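Local coordinates for protein prolyl oligopeptidase (Novosphingobium capsulatum, PDB 1YR2) that probably cleaves oligopeptides on the carboxyl side of proline, and less readily alanine, as a serine peptidase of the S9A family, at residues L435-D438 against K443-P446. Residues are numbered along the deposited sequence; the frame is centred on the assembly and turned at random.
Sequences LALD and KTTP
Ala436 pairs with Thr445 through two backbone hydrogen bonds as strands 435-438 and 443-446 run antiparallel, their axes at 146°. Ala436 N reaches Thr445 O at 2.8 Å, and Thr445 N returns to Ala436 O at 2.9 Å. A third bond, Asp438 N to Lys443 O, is nearly straight, with 171° at the hydrogen. Between them lies the non-hydrogen-bonded pair Leu437 and Thr444, whose CA atoms are 4.4 Å apart; here Thr444 CA also comes within 3.0 Å of Ala436 O in a CA-H...O contact, giving that carbonyl a second, weaker donor beside the amide of Thr445.

The side chains of Leu437 and Thr444 lie on the same face, where both touch Val401 of a loop. Thr444 CG2 meets Leu437 CD1 at 4.0 Å, while Leu435 CD1 reaches Thr444 CB at 3.8 Å, so the threonine sits between the ends of two buried leucines. Its chi1 of 58° sends CG2 to the side of Leu437 and OG1 to that of Leu435 CD1, where the hydroxyl is hydrogen-bonded to the carbonyl of Ser402. The other face, with Ala436, Thr445, Asp438 and Lys443, is more open: the methyl of Ala436 lies 3.6 Å from Thr445 OG1, the Lys443 chain leads away, and Asp438 OD1 accepts a hydrogen bond from the amide of Ala440, two residues on in the connecting loop, as in an Asx turn.

Leu435 and Leu437 also bond through their backbones to strand 421-427, making this hairpin the outer half of a four-stranded antiparallel sheet, with 443-446 at its edge: a blade of the seven-bladed beta-propeller characteristic of prolyl oligopeptidases.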
ATOM      1  N   LEU A 435      11.762  -6.209 -12.167  1.00 10.27           N
ATOM      2  CA  LEU A 435      12.423  -5.814 -13.406  1.00 11.76           C
ATOM      3  C   LEU A 435      13.932  -5.879 -13.273  1.00 12.19           C
ATOM      4  O   LEU A 435      14.476  -5.560 -12.209  1.00 12.99           O
ATOM      5  CB  LEU A 435      12.074  -4.361 -13.745  1.00 11.19           C
ATOM      6  CG  LEU A 435      10.577  -4.052 -13.868  1.00 14.57           C
ATOM      7  CD1 LEU A 435      10.446  -2.511 -14.089  1.00 14.55           C
ATOM      8  CD2 LEU A 435       9.918  -4.856 -14.969  1.00 16.25           C
ATOM      9  N   ALA A 436      14.623  -6.186 -14.369  1.00 11.74           N
ATOM     10  CA  ALA A 436      16.077  -6.124 -14.369  1.00 11.60           C
ATOM     11  C   ALA A 436      16.412  -4.671 -14.689  1.00 12.51           C
ATOM     12  O   ALA A 436      15.741  -4.041 -15.519  1.00 13.72           O
ATOM     13  CB  ALA A 436      16.680  -7.062 -15.423  1.00 12.02           C
ATOM     14  N   LEU A 437      17.373  -4.124 -13.961  1.00 12.62           N
ATOM     15  CA  LEU A 437      17.838  -2.761 -14.133  1.00 12.70           C
ATOM     16  C   LEU A 437      19.299  -2.802 -14.513  1.00 13.47           C
ATOM     17  O   LEU A 437      20.086  -3.410 -13.834  1.00 14.04           O
ATOM     18  CB  LEU A 437      17.653  -1.981 -12.823  1.00 13.15           C
ATOM     19  CG  LEU A 437      18.324  -0.631 -12.703  1.00 16.26           C
ATOM     20  CD1 LEU A 437      17.693   0.357 -13.652  1.00 15.89           C
ATOM     21  CD2 LEU A 437      18.255  -0.175 -11.230  1.00 15.96           C
ATOM     22  N   ASP A 438      19.665  -2.159 -15.616  1.00 13.00           N
ATOM     23  CA  ASP A 438      21.069  -1.982 -15.977  1.00 15.28           C
ATOM     24  C   ASP A 438      21.465  -0.630 -15.425  1.00 15.22           C
ATOM     25  O   ASP A 438      21.030   0.403 -15.906  1.00 16.92           O
ATOM     26  CB  ASP A 438      21.232  -2.001 -17.490  1.00 16.29           C
ATOM     27  CG  ASP A 438      22.688  -1.828 -17.924  1.00 19.53           C
ATOM     28  OD1 ASP A 438      23.539  -1.482 -17.091  1.00 22.50           O
ATOM     29  OD2 ASP A 438      23.042  -1.996 -19.088  1.00 24.67           O
ATOM     30  N   LYS A 443      18.140   1.638 -17.472  1.00 17.76           N
ATOM     31  CA  LYS A 443      17.037   1.040 -18.210  1.00 17.55           C
ATOM     32  C   LYS A 443      16.573  -0.268 -17.579  1.00 16.96           C
ATOM     33  O   LYS A 443      17.369  -1.116 -17.178  1.00 15.55           O
ATOM     34  CB  LYS A 443      17.470   0.756 -19.640  1.00 17.65           C
ATOM     35  CG  LYS A 443      17.704   1.987 -20.544  1.00 22.74           C
ATOM     36  CD  LYS A 443      18.109   1.514 -21.959  1.00 27.25           C
ATOM     37  CE  LYS A 443      17.858   2.574 -23.054  1.00 31.58           C
ATOM     38  NZ  LYS A 443      18.375   3.921 -22.632  1.00 34.03           N
ATOM     39  N   THR A 444      15.268  -0.418 -17.492  1.00 15.94           N
ATOM     40  CA  THR A 444      14.669  -1.643 -17.019  1.00 15.89           C
ATOM     41  C   THR A 444      14.239  -2.486 -18.190  1.00 14.87           C
ATOM     42  O   THR A 444      13.896  -1.982 -19.250  1.00 13.62           O
ATOM     43  CB  THR A 444      13.497  -1.378 -16.091  1.00 16.39           C
ATOM     44  OG1 THR A 444      12.491  -0.578 -16.740  1.00 19.61           O
ATOM     45  CG2 THR A 444      13.959  -0.575 -14.865  1.00 16.85           C
ATOM     46  N   THR A 445      14.259  -3.786 -17.952  1.00 14.20           N
ATOM     47  CA  THR A 445      13.820  -4.803 -18.880  1.00 14.34           C
ATOM     48  C   THR A 445      13.196  -5.899 -18.048  1.00 13.23           C
ATOM     49  O   THR A 445      13.399  -5.977 -16.828  1.00 13.26           O
ATOM     50  CB  THR A 445      15.007  -5.432 -19.678  1.00 15.45           C
ATOM     51  OG1 THR A 445      16.057  -5.788 -18.783  1.00 16.00           O
ATOM     52  CG2 THR A 445      15.651  -4.488 -20.580  1.00 14.71           C
ATOM     53  N   PRO A 446      12.450  -6.776 -18.678  1.00 13.54           N
ATOM     54  CA  PRO A 446      11.896  -7.930 -17.941  1.00 13.03           C
ATOM     55  C   PRO A 446      12.935  -8.867 -17.355  1.00 12.09           C
ATOM     56  O   PRO A 446      13.976  -9.096 -17.946  1.00 12.43           O
ATOM     57  CB  PRO A 446      11.033  -8.639 -19.009  1.00 14.07           C
ATOM     58  CG  PRO A 446      10.756  -7.563 -19.999  1.00 15.08           C
ATOM     59  CD  PRO A 446      11.994  -6.710 -20.076  1.00 14.21           C
TER